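Local coordinates for protein NADP-dependent glyceraldehyde-3-phosphate dehydrogenase (Bacillus halodurans, PDB 3PRL) that probably oxidises glyceraldehyde 3-phosphate with NADP+ as the hydride acceptor, without phosphorylating the product, as a member of the aldehyde dehydrogenase family, at residues D[18-23]-D[194-199]; D[49-54]-D[223-228]; D[56-61]-D[211-216]; D[232-237]-D[471-476]; D[245-250]-D[254-259]. All coordinates share one frame; numbering follows the deposited sequence.

Interaction 1 (D[18-23]-D[194-199])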
# COMPACT_ATOMS: atom_id res chain seq x y z
N GLY D 18 -10.91 36.57 -0.38
CA GLY D 18 -12.30 36.41 -0.83
C GLY D 18 -12.81 37.50 -1.75
O GLY D 18 -13.75 37.28 -2.52
N GLU D 19 -12.20 38.68 -1.67
CA GLU D 19 -12.60 39.81 -2.51
C GLU D 19 -11.68 40.03 -3.71
O GLU D 19 -10.46 40.10 -3.57
CB GLU D 19 -12.76 41.12 -1.71
CG GLU D 19 -12.07 41.18 -0.35
CD GLU D 19 -12.49 42.41 0.45
OE1 GLU D 19 -11.95 43.52 0.19
OE2 GLU D 19 -13.36 42.28 1.34
N TRP D 20 -12.30 40.13 -4.88
CA TRP D 20 -11.59 40.48 -6.11
C TRP D 20 -11.23 41.96 -6.06
O TRP D 20 -12.10 42.83 -6.19
CB TRP D 20 -12.45 40.16 -7.33
CG TRP D 20 -12.62 38.68 -7.50
CD1 TRP D 20 -13.66 37.91 -7.07
CD2 TRP D 20 -11.68 37.78 -8.10
NE1 TRP D 20 -13.44 36.59 -7.39
CE2 TRP D 20 -12.23 36.48 -8.02
CE3 TRP D 20 -10.44 37.94 -8.73
CZ2 TRP D 20 -11.58 35.36 -8.53
CZ3 TRP D 20 -9.79 36.82 -9.23
CH2 TRP D 20 -10.37 35.54 -9.13
N VAL D 21 -9.94 42.22 -5.84
CA VAL D 21 -9.45 43.58 -5.62
C VAL D 21 -8.44 43.99 -6.67
O VAL D 21 -8.07 43.20 -7.54
CB VAL D 21 -8.85 43.77 -4.18
CG1 VAL D 21 -9.91 43.55 -3.10
CG2 VAL D 21 -7.65 42.85 -3.94
N GLU D 22 -8.00 45.24 -6.59
CA GLU D 22 -7.00 45.78 -7.49
C GLU D 22 -5.82 46.28 -6.67
O GLU D 22 -5.92 46.44 -5.45
CB GLU D 22 -7.61 46.94 -8.31
CG GLU D 22 -7.07 47.03 -9.72
CD GLU D 22 -7.12 48.44 -10.29
OE1 GLU D 22 -8.11 49.16 -10.05
OE2 GLU D 22 -6.15 48.81 -11.00
N SER D 23 -4.69 46.51 -7.35
CA SER D 23 -3.54 47.15 -6.73
C SER D 23 -3.96 48.52 -6.18
O SER D 23 -4.61 49.30 -6.88
CB SER D 23 -2.42 47.33 -7.77
OG SER D 23 -1.15 47.12 -7.19
N SER D 194 -5.82 33.83 -18.29
CA SER D 194 -6.42 32.50 -18.29
C SER D 194 -6.42 31.90 -16.88
O SER D 194 -7.44 31.39 -16.44
CB SER D 194 -5.72 31.56 -19.28
OG SER D 194 -5.85 32.02 -20.62
N GLY D 195 -5.30 31.99 -16.18
CA GLY D 195 -5.25 31.59 -14.77
C GLY D 195 -6.22 32.36 -13.86
O GLY D 195 -6.75 31.79 -12.91
N ILE D 196 -6.44 33.65 -14.13
CA ILE D 196 -7.39 34.40 -13.30
C ILE D 196 -8.80 33.85 -13.52
O ILE D 196 -9.50 33.52 -12.56
CB ILE D 196 -7.29 35.95 -13.47
CG1 ILE D 196 -5.93 36.48 -12.96
CG2 ILE D 196 -8.38 36.65 -12.69
CD1 ILE D 196 -5.60 37.92 -13.46
N LYS D 197 -9.18 33.68 -14.79
CA LYS D 197 -10.47 33.06 -15.15
C LYS D 197 -10.61 31.67 -14.56
O LYS D 197 -11.69 31.30 -14.12
CB LYS D 197 -10.67 33.01 -16.68
CG LYS D 197 -11.08 34.32 -17.32
CD LYS D 197 -12.50 34.72 -16.93
CE LYS D 197 -12.83 36.13 -17.38
NZ LYS D 197 -14.06 36.61 -16.69
N MET D 198 -9.53 30.90 -14.54
CA MET D 198 -9.57 29.60 -13.85
C MET D 198 -9.92 29.77 -12.38
O MET D 198 -10.79 29.04 -11.86
CB MET D 198 -8.26 28.84 -14.01
CG MET D 198 -8.22 27.54 -13.22
SD MET D 198 -6.55 26.95 -12.97
CE MET D 198 -5.90 28.21 -11.87
N VAL D 199 -9.26 30.72 -11.71
CA VAL D 199 -9.45 30.95 -10.26
C VAL D 199 -10.84 31.47 -9.95
O VAL D 199 -11.43 31.12 -8.92
CB VAL D 199 -8.38 31.89 -9.68
CG1 VAL D 199 -8.83 32.53 -8.36
CG2 VAL D 199 -7.10 31.12 -9.47
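W20 drives the benzo end of its indole against two branched side chains of the helix, I196 and V199, which sit three residues apart and so share one helical face. Its CG lies anti to the carbonyl carbon (chi1 -68°), and chi2 of 96° turns the indole plane nearly perpendicular to the CA-CB-CG plane, carrying the six-membered ring out from the strand toward the helix. The two aliphatic groups approach this ring obliquely, neither squarely over a face nor at a rim. CG1 of V199 comes within 3.5 Å of W20 CH2 and within 3.9 Å of W20 CZ2, the two side chains slanting across one another. Beside it, CG2 of I196 meets W20 CZ3 at 3.7 Å, and here the side chains run past each other in opposite senses. No hydrogen bond spans the contact; it is dispersion alone, although the backbone O of I196 also approaches W20 CH2 at 4.1 Å. Replacing W20 with an alanine would probably open a gap beside the methyls of I196 and V199, since no other residue of 18-23 reaches 194-199. Strand 19-21 is one of the two outer strands, within this chain, of a small four-stranded sheet and pairs antiparallel with strand 10-16, whose A12 touches I196 as well. Helix 192-204 is the crossover between the parallel strands 182-186 and 212-214 of the coenzyme-binding domain; V199 CG1 also packs on V214, and M198 turns to helix 167-178.

Interaction 2 (D[49-54]-D[223-228])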
# COMPACT_ATOMS: atom_id res chain seq x y z
N GLU D 49 4.02 44.73 -0.15
CA GLU D 49 3.02 44.63 0.93
C GLU D 49 1.86 43.75 0.53
O GLU D 49 1.60 42.74 1.17
CB GLU D 49 2.49 46.01 1.33
CG GLU D 49 3.50 46.90 2.01
CD GLU D 49 4.70 47.16 1.13
OE1 GLU D 49 4.58 47.89 0.12
OE2 GLU D 49 5.77 46.60 1.46
N GLU D 50 1.16 44.12 -0.55
CA GLU D 50 0.03 43.34 -1.04
C GLU D 50 0.37 41.85 -1.21
O GLU D 50 -0.52 41.00 -1.14
CB GLU D 50 -0.53 43.95 -2.32
CG GLU D 50 -0.99 45.39 -2.11
CD GLU D 50 -1.38 46.09 -3.38
OE1 GLU D 50 -0.56 46.14 -4.33
OE2 GLU D 50 -2.51 46.61 -3.41
N VAL D 51 1.67 41.54 -1.39
CA VAL D 51 2.20 40.17 -1.47
C VAL D 51 2.32 39.49 -0.09
O VAL D 51 1.98 38.31 0.04
CB VAL D 51 3.57 40.12 -2.22
CG1 VAL D 51 4.31 38.83 -1.93
CG2 VAL D 51 3.37 40.27 -3.71
N ASN D 52 2.80 40.23 0.91
CA ASN D 52 2.77 39.78 2.31
C ASN D 52 1.32 39.59 2.75
O ASN D 52 0.98 38.59 3.34
CB ASN D 52 3.46 40.80 3.23
CG ASN D 52 4.86 41.16 2.77
OD1 ASN D 52 5.60 40.31 2.29
ND2 ASN D 52 5.22 42.44 2.91
N ASP D 53 0.48 40.56 2.42
CA ASP D 53 -0.93 40.50 2.78
C ASP D 53 -1.61 39.23 2.30
O ASP D 53 -2.39 38.63 3.03
CB ASP D 53 -1.68 41.74 2.30
CG ASP D 53 -1.56 42.90 3.29
OD1 ASP D 53 -0.80 42.78 4.27
OD2 ASP D 53 -2.24 43.93 3.08
N ALA D 54 -1.31 38.83 1.07
CA ALA D 54 -1.80 37.58 0.51
C ALA D 54 -1.26 36.38 1.29
O ALA D 54 -2.01 35.45 1.58
CB ALA D 54 -1.43 37.47 -0.95
N GLY D 223 9.09 38.53 -7.60
CA GLY D 223 9.83 37.29 -7.81
C GLY D 223 10.55 36.75 -6.58
O GLY D 223 10.06 35.84 -5.91
N ASP D 224 11.72 37.33 -6.29
CA ASP D 224 12.56 36.91 -5.17
C ASP D 224 11.85 36.94 -3.80
O ASP D 224 11.93 35.97 -3.04
CB ASP D 224 13.83 37.75 -5.10
CG ASP D 224 14.71 37.60 -6.34
OD1 ASP D 224 14.82 36.49 -6.91
OD2 ASP D 224 15.31 38.62 -6.74
N HIS D 225 11.15 38.04 -3.52
CA HIS D 225 10.41 38.27 -2.27
C HIS D 225 9.46 37.11 -1.91
O HIS D 225 9.33 36.76 -0.73
CB HIS D 225 9.63 39.58 -2.36
CG HIS D 225 8.90 39.96 -1.10
ND1 HIS D 225 9.52 40.58 -0.03
CD2 HIS D 225 7.59 39.84 -0.76
CE1 HIS D 225 8.63 40.81 0.92
NE2 HIS D 225 7.45 40.37 0.50
N LEU D 226 8.80 36.55 -2.91
CA LEU D 226 7.93 35.39 -2.71
C LEU D 226 8.74 34.17 -2.31
O LEU D 226 8.50 33.58 -1.26
CB LEU D 226 7.14 35.08 -3.97
CG LEU D 226 5.94 35.94 -4.35
CD1 LEU D 226 5.77 35.96 -5.87
CD2 LEU D 226 4.68 35.44 -3.68
N VAL D 227 9.72 33.83 -3.14
CA VAL D 227 10.52 32.62 -2.98
C VAL D 227 11.32 32.61 -1.67
O VAL D 227 11.62 31.54 -1.13
CB VAL D 227 11.40 32.41 -4.26
CG1 VAL D 227 12.78 31.88 -3.96
CG2 VAL D 227 10.68 31.50 -5.23
N GLU D 228 11.62 33.81 -1.17
CA GLU D 228 12.38 34.03 0.06
C GLU D 228 11.52 34.20 1.32
O GLU D 228 12.05 34.41 2.39
CB GLU D 228 13.27 35.27 -0.09
CG GLU D 228 14.41 35.12 -1.10
CD GLU D 228 15.19 36.42 -1.35
OE1 GLU D 228 14.73 37.51 -0.93
OE2 GLU D 228 16.27 36.35 -1.98
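The carboxamide oxygen of N52 is gripped by two histidines: NE2 of H225 donates to OD1 at 2.6 Å, and H229 NE2, just beyond the second segment, bonds to the same atom. The H225 bond is fairly straight, 158° at the hydrogen. It leaves the imidazole close to the ring plane but meets the oxygen somewhat tilted from the carbonyl plane, the amide and ring being turned 52° against each other. H225 reaches across because its CG stands anti to the backbone N (chi1 -176°), which throws the ring outward from its helix. V51 then supports the same ring at the edge, CG1 lying 3.6 Å from H225 CD2, while that methyl also touches L226 CD2 at 3.8 Å. One V51 branch thus bridges a polar and an apolar neighbour. The two helical segments run roughly parallel, their axes 10.7 Å apart at closest. Helix 223-227 belongs to the crossover from strand 212-214 to strand 234-238 in the Rossmann-type coenzyme domain, and its D224 contacts NADP+ when the coenzyme is bound. Helix 48-65 packs against this helix through V51 and N52. With a leucine in place of H225, N52 OD1 would probably be left without one of its two donors and the amide freer to turn. The rings of H225 and H229 also meet, nearly perpendicular. E49 OE2 stands 6.5 Å from H225 NE2, too far for a bond, though its charge may modestly favour a positive imidazole.

Interaction 3 (D[56-61]-D[211-216])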
# COMPACT_ATOMS: atom_id res chain seq x y z
N GLN D 56 -0.33 36.26 4.41
CA GLN D 56 -0.92 36.20 5.75
C GLN D 56 -2.34 35.70 5.73
O GLN D 56 -2.74 34.92 6.60
CB GLN D 56 -0.85 37.55 6.47
CG GLN D 56 0.32 37.67 7.44
CD GLN D 56 0.61 36.38 8.20
OE1 GLN D 56 1.51 35.63 7.84
NE2 GLN D 56 -0.18 36.12 9.26
N GLY D 57 -3.11 36.16 4.74
CA GLY D 57 -4.49 35.72 4.58
C GLY D 57 -4.57 34.22 4.40
O GLY D 57 -5.47 33.56 4.92
N ALA D 58 -3.61 33.68 3.66
CA ALA D 58 -3.55 32.25 3.38
C ALA D 58 -3.22 31.44 4.63
O ALA D 58 -3.79 30.38 4.83
CB ALA D 58 -2.57 31.96 2.26
N LYS D 59 -2.33 31.97 5.47
CA LYS D 59 -1.95 31.35 6.74
C LYS D 59 -3.09 31.34 7.78
O LYS D 59 -3.21 30.40 8.56
CB LYS D 59 -0.75 32.11 7.31
CG LYS D 59 0.36 31.28 7.94
CD LYS D 59 1.56 32.21 8.19
CE LYS D 59 2.26 31.94 9.51
NZ LYS D 59 2.69 33.21 10.17
N ASP D 60 -3.91 32.38 7.80
CA ASP D 60 -5.01 32.42 8.75
C ASP D 60 -6.14 31.52 8.31
O ASP D 60 -6.75 30.84 9.13
CB ASP D 60 -5.51 33.85 8.96
CG ASP D 60 -4.48 34.74 9.64
OD1 ASP D 60 -3.50 34.22 10.21
OD2 ASP D 60 -4.67 35.97 9.61
N ALA D 61 -6.42 31.50 7.01
CA ALA D 61 -7.44 30.61 6.47
C ALA D 61 -7.01 29.13 6.47
O ALA D 61 -7.84 28.24 6.52
CB ALA D 61 -7.85 31.06 5.09
N ILE D 211 -8.10 30.82 1.15
CA ILE D 211 -7.58 29.49 0.72
C ILE D 211 -6.79 29.54 -0.58
O ILE D 211 -5.78 28.84 -0.73
CB ILE D 211 -8.74 28.47 0.55
CG1 ILE D 211 -9.62 28.45 1.80
CG2 ILE D 211 -8.20 27.07 0.24
CD1 ILE D 211 -8.84 28.36 3.09
N ILE D 212 -7.30 30.37 -1.50
CA ILE D 212 -6.63 30.71 -2.74
C ILE D 212 -6.45 32.24 -2.82
O ILE D 212 -7.42 33.00 -2.70
CB ILE D 212 -7.41 30.17 -3.99
CG1 ILE D 212 -6.72 30.56 -5.32
CG2 ILE D 212 -8.88 30.61 -3.97
CD1 ILE D 212 -5.44 29.77 -5.60
N GLN D 213 -5.20 32.65 -2.98
CA GLN D 213 -4.84 34.04 -3.26
C GLN D 213 -4.10 34.08 -4.60
O GLN D 213 -3.28 33.20 -4.88
CB GLN D 213 -3.95 34.60 -2.15
CG GLN D 213 -4.42 34.24 -0.73
CD GLN D 213 -5.53 35.14 -0.22
OE1 GLN D 213 -6.56 35.34 -0.88
NE2 GLN D 213 -5.33 35.69 0.98
N VAL D 214 -4.40 35.08 -5.42
CA VAL D 214 -3.69 35.27 -6.70
C VAL D 214 -2.73 36.44 -6.57
O VAL D 214 -3.13 37.54 -6.22
CB VAL D 214 -4.63 35.51 -7.90
CG1 VAL D 214 -3.84 35.54 -9.22
CG2 VAL D 214 -5.74 34.46 -7.95
N VAL D 215 -1.45 36.18 -6.82
CA VAL D 215 -0.47 37.25 -6.81
C VAL D 215 0.01 37.46 -8.23
O VAL D 215 0.46 36.54 -8.87
CB VAL D 215 0.71 36.99 -5.83
CG1 VAL D 215 0.22 37.13 -4.38
CG2 VAL D 215 1.36 35.62 -6.06
N THR D 216 -0.15 38.68 -8.73
CA THR D 216 0.38 39.04 -10.03
C THR D 216 1.29 40.25 -9.89
O THR D 216 1.14 41.07 -8.99
CB THR D 216 -0.74 39.32 -11.07
OG1 THR D 216 -1.62 40.33 -10.56
CG2 THR D 216 -1.52 38.05 -11.39
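Close packing of a helix on a strand, with A61 against I211 and G57 and A58 against Q213, sets helix 48-65 against strand 212-214, which pairs parallel with strand 182-186 in the coenzyme-binding sheet. Segment 56-61 offers G57, A58 and A61, all small, to this contact. CB of A61 presses on I211 CD1 at 3.5 Å, and I211 CD1 also sits 3.6 Å from A61 O. A turn earlier the amide of Q213 lies beside the backbone, its NE2 3.7 Å from G57 CA and 3.8 Å from A58 N; a CB on G57 would collide with that nitrogen. The Q213 chain bends at chi2 (-81°), which folds the amide toward the helix while CG keeps a looser 4.2 Å contact with A58 CB. I211 also touches W65 farther along the helix, and A58 O accepts from T182 OG1 on the adjacent strand. No hydrogen bond joins the two segments, so the fit rests on shape. The buried amide is nevertheless supplied with partners: OE1 accepts from N17 N, and NE2 makes a weak bond to A54 O, an arrangement likely to hold the carboxamide in one orientation.

Interaction 4 (D[232-237]-D[471-476])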
# COMPACT_ATOMS: atom_id res chain seq x y z
N ILE D 232 6.12 30.93 3.49
CA ILE D 232 5.95 29.86 2.50
C ILE D 232 6.57 28.57 3.02
O ILE D 232 7.74 28.54 3.45
CB ILE D 232 6.59 30.25 1.13
CG1 ILE D 232 5.96 31.53 0.55
CG2 ILE D 232 6.56 29.08 0.14
CD1 ILE D 232 4.50 31.41 0.08
N ASP D 233 5.77 27.50 2.99
CA ASP D 233 6.16 26.23 3.56
C ASP D 233 6.42 25.20 2.47
O ASP D 233 6.80 24.08 2.77
CB ASP D 233 5.08 25.73 4.52
CG ASP D 233 4.66 26.79 5.52
OD1 ASP D 233 5.41 27.01 6.50
OD2 ASP D 233 3.60 27.44 5.31
N MET D 234 6.21 25.58 1.20
CA MET D 234 6.44 24.70 0.06
C MET D 234 6.36 25.45 -1.26
O MET D 234 5.44 26.27 -1.46
CB MET D 234 5.42 23.54 0.07
CG MET D 234 5.74 22.36 -0.86
SD MET D 234 4.89 22.38 -2.46
CE MET D 234 5.41 20.76 -3.01
N ILE D 235 7.31 25.16 -2.16
CA ILE D 235 7.28 25.71 -3.52
C ILE D 235 7.12 24.63 -4.59
O ILE D 235 7.84 23.64 -4.57
CB ILE D 235 8.57 26.56 -3.87
CG1 ILE D 235 8.83 27.64 -2.83
CG2 ILE D 235 8.47 27.18 -5.29
CD1 ILE D 235 7.77 28.64 -2.75
N THR D 236 6.18 24.83 -5.52
CA THR D 236 6.09 24.00 -6.72
C THR D 236 6.09 24.82 -8.01
O THR D 236 5.22 25.66 -8.24
CB THR D 236 4.90 23.04 -6.67
OG1 THR D 236 4.84 22.30 -7.89
CG2 THR D 236 3.58 23.79 -6.44
N PHE D 237 7.06 24.54 -8.87
CA PHE D 237 7.32 25.43 -9.98
C PHE D 237 7.54 24.69 -11.28
O PHE D 237 8.29 23.70 -11.34
CB PHE D 237 8.52 26.33 -9.63
CG PHE D 237 9.12 27.07 -10.80
CD1 PHE D 237 8.72 28.37 -11.10
CD2 PHE D 237 10.10 26.48 -11.58
CE1 PHE D 237 9.29 29.07 -12.18
CE2 PHE D 237 10.67 27.16 -12.65
CZ PHE D 237 10.27 28.46 -12.95
N LEU D 471 1.40 13.70 -1.85
CA LEU D 471 2.46 13.38 -0.89
C LEU D 471 3.46 14.52 -0.74
O LEU D 471 4.01 14.75 0.35
CB LEU D 471 3.23 12.11 -1.33
CG LEU D 471 2.68 10.71 -0.96
CD1 LEU D 471 1.16 10.62 -0.94
CD2 LEU D 471 3.24 9.59 -1.85
N SER D 472 3.71 15.22 -1.84
CA SER D 472 4.64 16.33 -1.79
C SER D 472 3.99 17.53 -1.10
O SER D 472 4.69 18.46 -0.68
CB SER D 472 5.09 16.68 -3.20
OG SER D 472 3.99 17.16 -3.95
N MET D 473 2.66 17.47 -0.95
CA MET D 473 1.88 18.55 -0.34
C MET D 473 1.67 18.37 1.16
O MET D 473 1.02 19.19 1.81
CB MET D 473 0.51 18.67 -1.01
CG MET D 473 0.52 18.81 -2.53
SD MET D 473 0.92 20.46 -3.15
CE MET D 473 1.11 20.16 -4.90
N THR D 474 2.19 17.27 1.69
CA THR D 474 1.90 16.84 3.04
C THR D 474 3.19 16.38 3.71
O THR D 474 4.26 16.44 3.12
CB THR D 474 0.89 15.66 3.06
OG1 THR D 474 1.19 14.77 1.98
CG2 THR D 474 -0.56 16.15 2.91
N ARG D 475 3.05 15.90 4.94
CA ARG D 475 4.13 15.32 5.74
C ARG D 475 3.48 14.36 6.75
O ARG D 475 2.26 14.43 7.00
CB ARG D 475 4.99 16.42 6.44
CG ARG D 475 4.23 17.46 7.37
CD ARG D 475 3.99 16.93 8.81
NE ARG D 475 3.58 17.94 9.79
CZ ARG D 475 3.51 17.72 11.11
NH1 ARG D 475 3.82 16.51 11.61
NH2 ARG D 475 3.13 18.68 11.94
N GLU D 476 4.30 13.48 7.32
CA GLU D 476 3.82 12.52 8.28
C GLU D 476 3.52 13.19 9.61
O GLU D 476 4.23 14.10 10.06
CB GLU D 476 4.80 11.35 8.47
CG GLU D 476 4.78 10.33 7.32
CD GLU D 476 5.84 10.59 6.27
OE1 GLU D 476 6.32 11.74 6.16
OE2 GLU D 476 6.22 9.64 5.56
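M234 and M473 bring their backbones closest, CA to CA 7.7 Å, where a strand passes the bend between a helix and the next strand. Residues 234-237 are extended, whereas 471-476 leaves the last turn of helix 466-472, turns at M473 and straightens from T474 onward. A weak bond of 3.4 Å from T474 N to L471 O spans that bend, and no backbone bond joins the segments, so side chains must fill the space between them. M234 does most of this. Its CG is anti to the backbone N (chi1 -166°), and a kink at chi2 (-98°) swings the thioether over the helix end. CE comes to 3.4 Å from the carbonyl O of S472 and 4.0 Å from S472 OG; M234 CG also lies 4.0 Å from S472 O. Strands 234-238 and 474-482 both pair with the long strand 144-159, the first parallel in the coenzyme domain, the second antiparallel, so the bend sits where the C-terminal strand joins that sheet. S472 OG is not spent on M234: it hydrogen-bonds back to S469 O, an intrahelical bond near the helix end. The other methionine comes up beside the first, M473 SD lying 4.5 Å from M234 SD, a loose sulfur-sulfur approach. M234 also touches L153 and V257, while M473 O accepts from N181 ND2. Farther on, R475 NH1 bonds to V435 O of the second subunit and, at 2.9 Å, to E476 O.

Interaction 5 (D[245-250]-D[254-259])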
# COMPACT_ATOMS: atom_id res chain seq x y z
N GLU D 245 16.46 27.20 -11.15
CA GLU D 245 17.77 27.30 -10.49
C GLU D 245 17.83 28.38 -9.42
O GLU D 245 18.31 28.14 -8.29
CB GLU D 245 18.81 27.64 -11.55
CG GLU D 245 20.07 26.82 -11.52
CD GLU D 245 19.90 25.53 -12.27
OE1 GLU D 245 20.88 25.07 -12.90
OE2 GLU D 245 18.78 24.99 -12.24
N ARG D 246 17.37 29.57 -9.80
CA ARG D 246 17.32 30.74 -8.92
C ARG D 246 16.46 30.44 -7.71
O ARG D 246 16.82 30.76 -6.59
CB ARG D 246 16.72 31.96 -9.65
CG ARG D 246 17.52 32.49 -10.83
CD ARG D 246 16.71 33.57 -11.59
NE ARG D 246 17.35 33.99 -12.85
CZ ARG D 246 16.84 33.80 -14.07
NH1 ARG D 246 15.66 33.21 -14.22
NH2 ARG D 246 17.50 34.23 -15.14
N ILE D 247 15.31 29.81 -7.94
CA ILE D 247 14.38 29.48 -6.87
C ILE D 247 15.00 28.52 -5.86
O ILE D 247 14.99 28.78 -4.65
CB ILE D 247 13.03 28.98 -7.45
CG1 ILE D 247 12.27 30.19 -8.05
CG2 ILE D 247 12.21 28.22 -6.40
CD1 ILE D 247 11.11 29.81 -8.97
N SER D 248 15.60 27.44 -6.35
CA SER D 248 16.26 26.46 -5.49
C SER D 248 17.34 27.18 -4.71
O SER D 248 17.45 27.01 -3.49
CB SER D 248 16.82 25.29 -6.32
OG SER D 248 17.47 24.32 -5.50
N GLU D 249 18.10 28.02 -5.40
CA GLU D 249 19.19 28.78 -4.80
C GLU D 249 18.72 29.72 -3.69
O GLU D 249 19.35 29.79 -2.63
CB GLU D 249 19.95 29.56 -5.88
CG GLU D 249 21.26 30.23 -5.41
CD GLU D 249 21.62 31.48 -6.23
OE1 GLU D 249 21.14 31.62 -7.38
OE2 GLU D 249 22.39 32.32 -5.72
N LYS D 250 17.61 30.43 -3.93
CA LYS D 250 17.19 31.50 -3.02
C LYS D 250 16.26 31.05 -1.89
O LYS D 250 16.12 31.75 -0.89
CB LYS D 250 16.58 32.70 -3.77
CG LYS D 250 17.25 33.01 -5.11
CD LYS D 250 17.48 34.46 -5.35
CE LYS D 250 18.88 34.88 -4.92
NZ LYS D 250 19.14 36.24 -5.44
N ILE D 254 12.61 24.65 3.12
CA ILE D 254 11.32 24.14 2.66
C ILE D 254 11.43 23.17 1.49
O ILE D 254 12.45 23.13 0.79
CB ILE D 254 10.32 25.29 2.36
CG1 ILE D 254 10.67 26.00 1.04
CG2 ILE D 254 10.23 26.26 3.55
CD1 ILE D 254 9.62 27.01 0.59
N PRO D 255 10.39 22.36 1.28
CA PRO D 255 10.43 21.48 0.11
C PRO D 255 10.24 22.30 -1.16
O PRO D 255 9.45 23.24 -1.16
CB PRO D 255 9.23 20.56 0.32
CG PRO D 255 8.73 20.83 1.73
CD PRO D 255 9.18 22.16 2.11
N VAL D 256 10.99 21.95 -2.21
CA VAL D 256 10.89 22.62 -3.49
C VAL D 256 10.81 21.60 -4.63
O VAL D 256 11.70 20.78 -4.82
CB VAL D 256 12.06 23.63 -3.75
CG1 VAL D 256 11.80 24.43 -5.02
CG2 VAL D 256 12.19 24.58 -2.58
N VAL D 257 9.70 21.68 -5.36
CA VAL D 257 9.41 20.79 -6.47
C VAL D 257 9.54 21.61 -7.76
O VAL D 257 8.99 22.69 -7.88
CB VAL D 257 8.01 20.13 -6.29
CG1 VAL D 257 7.45 19.58 -7.59
CG2 VAL D 257 8.08 19.02 -5.22
N LEU D 258 10.33 21.11 -8.71
CA LEU D 258 10.57 21.83 -9.96
C LEU D 258 10.34 20.96 -11.18
O LEU D 258 10.80 19.82 -11.26
CB LEU D 258 12.00 22.39 -10.00
CG LEU D 258 12.54 23.28 -8.88
CD1 LEU D 258 14.06 23.43 -8.96
CD2 LEU D 258 11.88 24.65 -8.94
N GLU D 259 9.59 21.53 -12.13
CA GLU D 259 9.45 20.96 -13.45
C GLU D 259 10.12 21.93 -14.42
O GLU D 259 9.63 23.03 -14.63
CB GLU D 259 7.96 20.76 -13.77
CG GLU D 259 7.24 20.01 -12.65
CD GLU D 259 5.74 19.90 -12.85
OE1 GLU D 259 5.16 18.95 -12.30
OE2 GLU D 259 5.15 20.76 -13.53
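I247 CG2 and V256 CG1 both lie anti to their own backbone N, I247 because chi1 puts CG1 beside the nitrogen (-73°) and V256 directly (chi1 -172°). The two methyls therefore extend toward each other from helix and strand and meet at 4.1 Å, the side chains slanting across one another. The same I247 CG2 reaches L258 CD2 at 4.4 Å, so a single branch of the isoleucine spans two strand residues that sit two apart and face the helix. The other methyl of that leucine, CD1, lies 4.2 Å from S248 CB. Helix segment and strand run antiparallel at 170°, their axes 9.6 Å apart at closest, as expected where a helix folds back before the next parallel strand begins: strand 234-238, helix 241-250 and strand 256-259 form a beta-alpha-beta crossover of the Rossmann-type domain. I247 also meets F237 on the first strand of the unit and V227 on helix 223-227. The strand ends at E259, the predicted active-site residue, which makes no contact with 245-250. T243, one turn before I247, contacts NADP+ when the coenzyme is bound. Here the surface also meets the second subunit: S248 OG bonds to M253 N of that subunit, and its M253 packs on L258 as well. No polar pair links the two segments, so they are held by methyl contacts of dispersion strength, all above 4 Å, while the S248 hydroxyl finds its partner on the second subunit, and the carboxylates of E245 and E259 pair with K458 and R446.

Overall arrangement
From the N terminus, the chain leaves 18-23 and returns to it at 194-199, closing interaction 1 over some 170 residues. Helix 48-65 then serves twice: 49-54 is closed by 223-228 in interaction 2, and the loop of interaction 3, 56-61 to 211-216, lies within that one. Both cross interaction 1, whose second segment falls between theirs. Interactions 1, 2 and 3 touch one another, tying strand 19-21 and helix 48-65 to helices 192-204 and 223-227 and to strand 212-214. Interaction 4 opens later, joining 232-237 to the C-terminal 471-476, and the short loop of interaction 5 falls inside it; strands 234-238 and 256-259 bond side by side, and both contacts reach the second subunit.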